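Local coordinates for protein chitinase (Paenibacillus sp. FPU-7, PDB 5GZT) that probably hydrolyses the beta-1,4 linkages of chitin and chitodextrins at random internal positions, through two catalytic modules of glycoside hydrolase family 18, at residues Gln1008-Ala1012 / Ser1013-Ile1017; Val78-Ser81 / Ala82-Leu86; Leu676-Gln680 / Gly681-Pro685. One frame throughout, in Å; residues are numbered along the deposited sequence.

Contact 1 of 3, residues Gln1008-Ala1012 / Ser1013-Ile1017; sequences QGVPA and SKLVI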
loop_
_atom_site.group_PDB
_atom_site.type_symbol
_atom_site.label_atom_id
_atom_site.label_comp_id
_atom_site.label_asym_id
_atom_site.label_seq_id
_atom_site.Cartn_x
_atom_site.Cartn_y
_atom_site.Cartn_z
ATOM N N GLN B 1008 -7.290 22.234 20.511
ATOM C CA GLN B 1008 -8.121 22.223 21.699
ATOM C C GLN B 1008 -9.015 23.422 21.856
ATOM O O GLN B 1008 -9.820 23.433 22.738
ATOM C CB GLN B 1008 -7.258 22.138 22.979
ATOM C CG GLN B 1008 -6.414 20.935 23.169
ATOM C CD GLN B 1008 -7.283 19.717 23.427
ATOM O OE1 GLN B 1008 -7.931 19.587 24.455
ATOM N NE2 GLN B 1008 -7.313 18.838 22.454
ATOM N N GLY B 1009 -8.842 24.440 21.020
ATOM C CA GLY B 1009 -9.653 25.636 20.941
ATOM C C GLY B 1009 -8.959 26.897 21.465
ATOM O O GLY B 1009 -9.547 27.968 21.440
ATOM N N VAL B 1010 -7.713 26.832 21.819
ATOM C CA VAL B 1010 -7.072 28.039 22.381
ATOM C C VAL B 1010 -6.796 29.001 21.235
ATOM O O VAL B 1010 -6.196 28.600 20.221
ATOM C CB VAL B 1010 -5.778 27.722 23.079
ATOM C CG1 VAL B 1010 -5.071 28.949 23.583
ATOM C CG2 VAL B 1010 -5.950 26.716 24.225
ATOM N N PRO B 1011 -7.177 30.254 21.384
ATOM C CA PRO B 1011 -6.872 31.255 20.327
ATOM C C PRO B 1011 -5.389 31.452 20.204
ATOM O O PRO B 1011 -4.646 31.367 21.222
ATOM C CB PRO B 1011 -7.552 32.534 20.811
ATOM C CG PRO B 1011 -7.961 32.285 22.251
ATOM C CD PRO B 1011 -7.916 30.822 22.529
ATOM N N ALA B 1012 -4.945 31.616 18.952
ATOM C CA ALA B 1012 -3.541 31.948 18.637
ATOM C C ALA B 1012 -3.010 33.109 19.479
ATOM O O ALA B 1012 -1.897 33.077 19.960
ATOM C CB ALA B 1012 -3.399 32.266 17.142
ATOM N N SER B 1013 -3.853 34.081 19.706
ATOM C CA SER B 1013 -3.451 35.272 20.397
ATOM C C SER B 1013 -3.338 35.089 21.957
ATOM O O SER B 1013 -3.031 36.016 22.665
ATOM C CB SER B 1013 -4.312 36.463 20.003
ATOM O OG SER B 1013 -5.672 36.288 20.377
ATOM N N LYS B 1014 -3.585 33.889 22.444
ATOM C CA LYS B 1014 -3.332 33.567 23.864
ATOM C C LYS B 1014 -2.205 32.595 24.022
ATOM O O LYS B 1014 -2.027 32.018 25.072
ATOM C CB LYS B 1014 -4.671 33.125 24.499
ATOM C CG LYS B 1014 -5.416 34.421 24.687
ATOM C CD LYS B 1014 -6.519 34.370 25.582
ATOM C CE LYS B 1014 -7.076 35.774 25.789
ATOM N NZ LYS B 1014 -8.186 35.496 26.720
ATOM N N LEU B 1015 -1.409 32.478 22.967
ATOM C CA LEU B 1015 -0.259 31.600 22.979
ATOM C C LEU B 1015 1.052 32.360 22.830
ATOM O O LEU B 1015 1.160 33.270 22.047
ATOM C CB LEU B 1015 -0.339 30.536 21.868
ATOM C CG LEU B 1015 -1.503 29.534 22.021
ATOM C CD1 LEU B 1015 -1.637 28.634 20.763
ATOM C CD2 LEU B 1015 -1.308 28.703 23.248
ATOM N N VAL B 1016 2.038 31.928 23.579
ATOM C CA VAL B 1016 3.334 32.521 23.543
ATOM C C VAL B 1016 4.329 31.389 23.287
ATOM O O VAL B 1016 4.336 30.398 24.030
ATOM C CB VAL B 1016 3.670 33.283 24.855
ATOM C CG1 VAL B 1016 5.102 33.836 24.788
ATOM C CG2 VAL B 1016 2.722 34.457 25.004
ATOM N N ILE B 1017 5.189 31.571 22.270
ATOM C CA ILE B 1017 6.164 30.518 21.912
ATOM C C ILE B 1017 7.418 30.696 22.766
ATOM O O ILE B 1017 7.810 31.800 23.086
ATOM C CB ILE B 1017 6.526 30.549 20.411
ATOM C CG1 ILE B 1017 7.397 29.356 20.041
ATOM C CG2 ILE B 1017 7.208 31.879 20.086
ATOM C CD1 ILE B 1017 7.656 29.165 18.501
#
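Ala-1012 and Leu-1015 meet through the backbone: Leu-1015 N donates to Ala-1012 O at 3.1 Å, while the methylene CB of Leu-1015 lies 3.5 Å from that same oxygen. One step earlier, Lys-1014 N reaches Pro-1011 O over 3.0 Å with an N-H...O angle of 160°. Both donors stand well above the planes of the carbonyls they use, and the two i to i+3 bonds enclose a brief 3-10 turn whose corner is Ala-1012 and Ser-1013. The CB atoms of these two residues point outward, leaving their backbone to make most of the contact. This is an alpha-to-beta connection of the (beta/alpha)8 barrel of family 18: helix 998-1007 ends in a Schellman motif at Gly-1009, and the turn then delivers the chain into strand 1015-1020. Leu-1015 opens that strand with CG set anti to its carbonyl carbon (chi1 -65°), which lays the isobutyl group back over the loop. There CG rests 3.7 Å from Pro-1011 O, and CD2 meets Val-1010 CG1 at 3.8 Å, the two side chains crossing obliquely. Along the other flank, the start of the Lys-1014 chain passes Pro-1011 CG, its CB 4.1 Å away; the ammonium runs on to bond the backbone oxygens of His-959 and Leu-962. The outer face of the turn lies against the immunoglobulin-like domain, where Ala-1012 N bonds Ser-755 OG and both Ala-1012 and Ser-1013 touch Thr-757.

Contact 2 of 3, residues Val78-Ser81 / Ala82-Leu86; sequences VAAS and ANPQL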
loop_
_atom_site.group_PDB
_atom_site.type_symbol
_atom_site.label_atom_id
_atom_site.label_comp_id
_atom_site.label_asym_id
_atom_site.label_seq_id
_atom_site.Cartn_x
_atom_site.Cartn_y
_atom_site.Cartn_z
ATOM N N VAL B 78 -17.960 -46.431 -40.313
ATOM C CA VAL B 78 -18.948 -47.417 -40.676
ATOM C C VAL B 78 -19.819 -46.706 -41.708
ATOM O O VAL B 78 -20.626 -45.838 -41.358
ATOM C CB VAL B 78 -19.775 -47.852 -39.470
ATOM C CG1 VAL B 78 -20.742 -48.929 -39.829
ATOM C CG2 VAL B 78 -18.875 -48.224 -38.312
ATOM N N ALA B 79 -19.690 -47.137 -42.973
ATOM C CA ALA B 79 -20.283 -46.460 -44.123
ATOM C C ALA B 79 -20.863 -47.542 -45.033
ATOM O O ALA B 79 -20.404 -47.743 -46.175
ATOM C CB ALA B 79 -19.169 -45.671 -44.830
ATOM N N ALA B 80 -21.808 -48.302 -44.499
ATOM C CA ALA B 80 -22.231 -49.530 -45.157
ATOM C C ALA B 80 -23.702 -49.680 -44.902
ATOM O O ALA B 80 -24.144 -49.685 -43.743
ATOM C CB ALA B 80 -21.407 -50.725 -44.639
ATOM N N SER B 81 -24.490 -49.707 -45.989
ATOM C CA SER B 81 -25.976 -49.793 -45.897
ATOM C C SER B 81 -26.539 -51.151 -45.485
ATOM O O SER B 81 -27.725 -51.252 -45.079
ATOM C CB SER B 81 -26.636 -49.335 -47.232
ATOM O OG SER B 81 -26.324 -50.237 -48.294
ATOM N N ALA B 82 -25.731 -52.205 -45.528
ATOM C CA ALA B 82 -26.257 -53.560 -45.246
ATOM C C ALA B 82 -26.365 -53.864 -43.722
ATOM O O ALA B 82 -25.825 -54.877 -43.239
ATOM C CB ALA B 82 -25.401 -54.610 -45.984
ATOM N N ASN B 83 -27.118 -53.027 -42.996
ATOM C CA ASN B 83 -27.351 -53.206 -41.535
ATOM C C ASN B 83 -26.067 -53.656 -40.767
ATOM O O ASN B 83 -26.009 -54.742 -40.185
ATOM C CB ASN B 83 -28.535 -54.141 -41.285
ATOM C CG ASN B 83 -29.731 -53.808 -42.186
ATOM O OD1 ASN B 83 -30.254 -52.664 -42.197
ATOM N ND2 ASN B 83 -30.139 -54.795 -42.986
ATOM N N PRO B 84 -25.031 -52.821 -40.829
ATOM C CA PRO B 84 -23.732 -53.225 -40.376
ATOM C C PRO B 84 -23.696 -53.352 -38.833
ATOM O O PRO B 84 -24.393 -52.623 -38.169
ATOM C CB PRO B 84 -22.816 -52.100 -40.885
ATOM C CG PRO B 84 -23.687 -50.882 -40.983
ATOM C CD PRO B 84 -25.075 -51.381 -41.211
ATOM N N GLN B 85 -22.935 -54.327 -38.335
ATOM C CA GLN B 85 -22.498 -54.389 -36.965
ATOM C C GLN B 85 -20.988 -54.365 -36.932
ATOM O O GLN B 85 -20.352 -55.172 -37.610
ATOM C CB GLN B 85 -22.961 -55.672 -36.298
ATOM C CG GLN B 85 -22.546 -55.751 -34.820
ATOM C CD GLN B 85 -23.375 -56.786 -34.079
ATOM O OE1 GLN B 85 -24.602 -56.881 -34.264
ATOM N NE2 GLN B 85 -22.722 -57.580 -33.252
ATOM N N LEU B 86 -20.437 -53.467 -36.094
ATOM C CA LEU B 86 -19.012 -53.366 -35.765
ATOM C C LEU B 86 -18.862 -53.851 -34.328
ATOM O O LEU B 86 -19.498 -53.296 -33.373
ATOM C CB LEU B 86 -18.489 -51.928 -35.919
ATOM C CG LEU B 86 -17.053 -51.726 -35.516
ATOM C CD1 LEU B 86 -16.176 -52.503 -36.463
ATOM C CD2 LEU B 86 -16.586 -50.306 -35.457
#
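The backbone doubles back between Ser-81 and Asn-83 through an inverse gamma turn centred on Ala-82, leaving 78-81 and 82-86 with end-to-end directions 159° apart. The turn is closed by a weak bond from Asn-83 N to Ser-81 O, 2.8 Å long but bent to 147°. Inside the bend, the ring of Pro-84 takes the central place. Its CG approaches Val-78 CG1 at 3.7 Å, a branch aimed there because it lies anti to the backbone nitrogen (chi1 -177°). The same ring carbon is modelled 3.0 Å from Ala-80 O, a doubtfully short distance, while Pro-84 CB is 4.2 Å from the methyl of Ala-80. Val-78 turns its second branch to Leu-86, CG2 to CD2 at 4.2 Å. Strands 72-78 and 85-89 belong to different parallel sheets of the N-terminal beta-helix, so this is a corner of one coil; Leu-96 and Ile-107, further along the chain, also touch Val-78 and Leu-86. At the outer side, Ser-81 OG bonds Asp-59 OD1. With one weak bond across the bend, the fold of this corner probably rests mainly on apolar contact inside it and on hydrogen bonds to neighbouring coils.

Contact 3 of 3, residues Leu676-Gln680 / Gly681-Pro685; sequences LPLTQ and GTLKP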
loop_
_atom_site.group_PDB
_atom_site.type_symbol
_atom_site.label_atom_id
_atom_site.label_comp_id
_atom_site.label_asym_id
_atom_site.label_seq_id
_atom_site.Cartn_x
_atom_site.Cartn_y
_atom_site.Cartn_z
ATOM N N LEU B 676 -4.991 30.732 5.087
ATOM C CA LEU B 676 -5.122 29.463 5.776
ATOM C C LEU B 676 -5.157 28.292 4.763
ATOM O O LEU B 676 -6.241 28.010 4.157
ATOM C CB LEU B 676 -6.397 29.430 6.613
ATOM C CG LEU B 676 -6.523 30.520 7.705
ATOM C CD1 LEU B 676 -7.192 31.752 7.132
ATOM C CD2 LEU B 676 -7.313 30.084 8.896
ATOM N N PRO B 677 -4.031 27.626 4.615
ATOM C CA PRO B 677 -3.957 26.376 3.833
ATOM C C PRO B 677 -4.824 25.273 4.449
ATOM O O PRO B 677 -4.966 25.197 5.725
ATOM C CB PRO B 677 -2.464 26.002 3.876
ATOM C CG PRO B 677 -1.758 27.318 4.212
ATOM C CD PRO B 677 -2.699 27.930 5.226
ATOM N N LEU B 678 -5.408 24.451 3.589
ATOM C CA LEU B 678 -6.082 23.289 4.058
ATOM C C LEU B 678 -5.079 22.182 4.239
ATOM O O LEU B 678 -4.143 22.013 3.454
ATOM C CB LEU B 678 -7.220 22.903 3.154
ATOM C CG LEU B 678 -8.540 23.658 3.302
ATOM C CD1 LEU B 678 -8.532 25.182 3.106
ATOM C CD2 LEU B 678 -9.559 23.053 2.336
ATOM N N THR B 679 -5.250 21.443 5.336
ATOM C CA THR B 679 -4.538 20.264 5.665
ATOM C C THR B 679 -5.367 19.039 5.359
ATOM O O THR B 679 -4.820 17.979 5.249
ATOM C CB THR B 679 -4.233 20.120 7.161
ATOM O OG1 THR B 679 -5.420 20.275 7.909
ATOM C CG2 THR B 679 -3.359 21.219 7.591
ATOM N N GLN B 680 -6.650 19.171 5.211
ATOM C CA GLN B 680 -7.504 18.020 4.892
ATOM C C GLN B 680 -8.652 18.569 4.090
ATOM O O GLN B 680 -9.268 19.528 4.523
ATOM C CB GLN B 680 -7.895 17.273 6.164
ATOM C CG GLN B 680 -8.840 16.144 5.879
ATOM C CD GLN B 680 -8.926 15.102 6.985
ATOM O OE1 GLN B 680 -9.784 15.205 7.886
ATOM N NE2 GLN B 680 -8.088 14.066 6.885
ATOM N N GLY B 681 -8.897 18.018 2.875
ATOM C CA GLY B 681 -9.874 18.617 1.963
ATOM C C GLY B 681 -9.175 19.496 0.956
ATOM O O GLY B 681 -8.071 19.998 1.230
ATOM N N THR B 682 -9.831 19.736 -0.180
ATOM C CA THR B 682 -9.274 20.472 -1.284
ATOM C C THR B 682 -10.255 21.489 -1.742
ATOM O O THR B 682 -11.298 21.121 -2.257
ATOM C CB THR B 682 -8.908 19.491 -2.427
ATOM O OG1 THR B 682 -8.200 18.325 -1.873
ATOM C CG2 THR B 682 -8.102 20.164 -3.446
ATOM N N LEU B 683 -9.916 22.792 -1.661
ATOM C CA LEU B 683 -10.796 23.821 -2.137
ATOM C C LEU B 683 -11.074 23.647 -3.653
ATOM O O LEU B 683 -10.210 23.258 -4.431
ATOM C CB LEU B 683 -10.240 25.238 -1.939
ATOM C CG LEU B 683 -9.830 25.679 -0.519
ATOM C CD1 LEU B 683 -9.163 27.024 -0.588
ATOM C CD2 LEU B 683 -11.096 25.697 0.325
ATOM N N LYS B 684 -12.314 23.977 -4.024
ATOM C CA LYS B 684 -12.631 24.339 -5.405
ATOM C C LYS B 684 -11.601 25.379 -5.868
ATOM O O LYS B 684 -11.172 26.281 -5.087
ATOM C CB LYS B 684 -14.016 24.936 -5.494
ATOM C CG LYS B 684 -15.142 23.940 -5.145
ATOM C CD LYS B 684 -16.531 24.604 -5.188
ATOM C CE LYS B 684 -16.791 25.422 -3.967
ATOM N NZ LYS B 684 -17.965 26.356 -4.005
ATOM N N PRO B 685 -11.253 25.333 -7.128
ATOM C CA PRO B 685 -10.298 26.316 -7.603
ATOM C C PRO B 685 -10.729 27.758 -7.326
ATOM O O PRO B 685 -9.856 28.623 -7.102
ATOM C CB PRO B 685 -10.190 26.004 -9.115
ATOM C CG PRO B 685 -10.552 24.555 -9.189
ATOM C CD PRO B 685 -11.509 24.246 -8.099
#
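Leu-678 and Leu-683 form the close part of this bend, their side chains crossing at about a right angle. Both methyls of Leu-678 bear on one methyl of its partner: CD2 lies 3.7 Å from Leu-683 CD2, and CD1 3.8 Å from that same Leu-683 carbon. Gly-681 O lies 3.6 Å from Leu-678 CB and equally close to its CD2, so this leucine also covers a backbone carbonyl. No hydrogen bond joins 676-680 to 681-685; instead the amide of Asn-713 serves the bend from outside, receiving Leu-683 N and donating to Gly-681 O. Thr-682 points its CB away from 676-680 but is buried, its hydroxyl bonded to Glu-745 and Thr-602. The other side is looser. Thr-679 is exposed, and Gln-680, partly exposed, starts its side chain away from the second segment; CG, anti to the backbone nitrogen (chi1 176°), still flanks Gly-681 N, and the chain touches Met-748. At the phi of 97° found in Gly-681, a CB would jam against Gln-680 O, which calls for glycine. Thr-679 and Gln-680 both face Gly-653, a classic beta bulge at the corner the chain turns at Thr-679 in the immunoglobulin-like domain.

All three contacts are local bends at the end or start of a strand, yet each belongs to a different fold. Contact 1, largely buried, leads into a strand of the second catalytic barrel; contact 3, partly buried, leaves a strand of the immunoglobulin-like domain. Their centres lie about 22 Å apart without touching, although strand 754-759 of that domain packs against residues of both. Contact 2, also partly buried, sits in the distant beta-helix, about 105 Å from contact 1 between centres. Internal hydrogen bonding falls from two backbone bonds in contact 1 to one weak bond in contact 2 and none in contact 3, whereas apolar side-chain packing occurs in all.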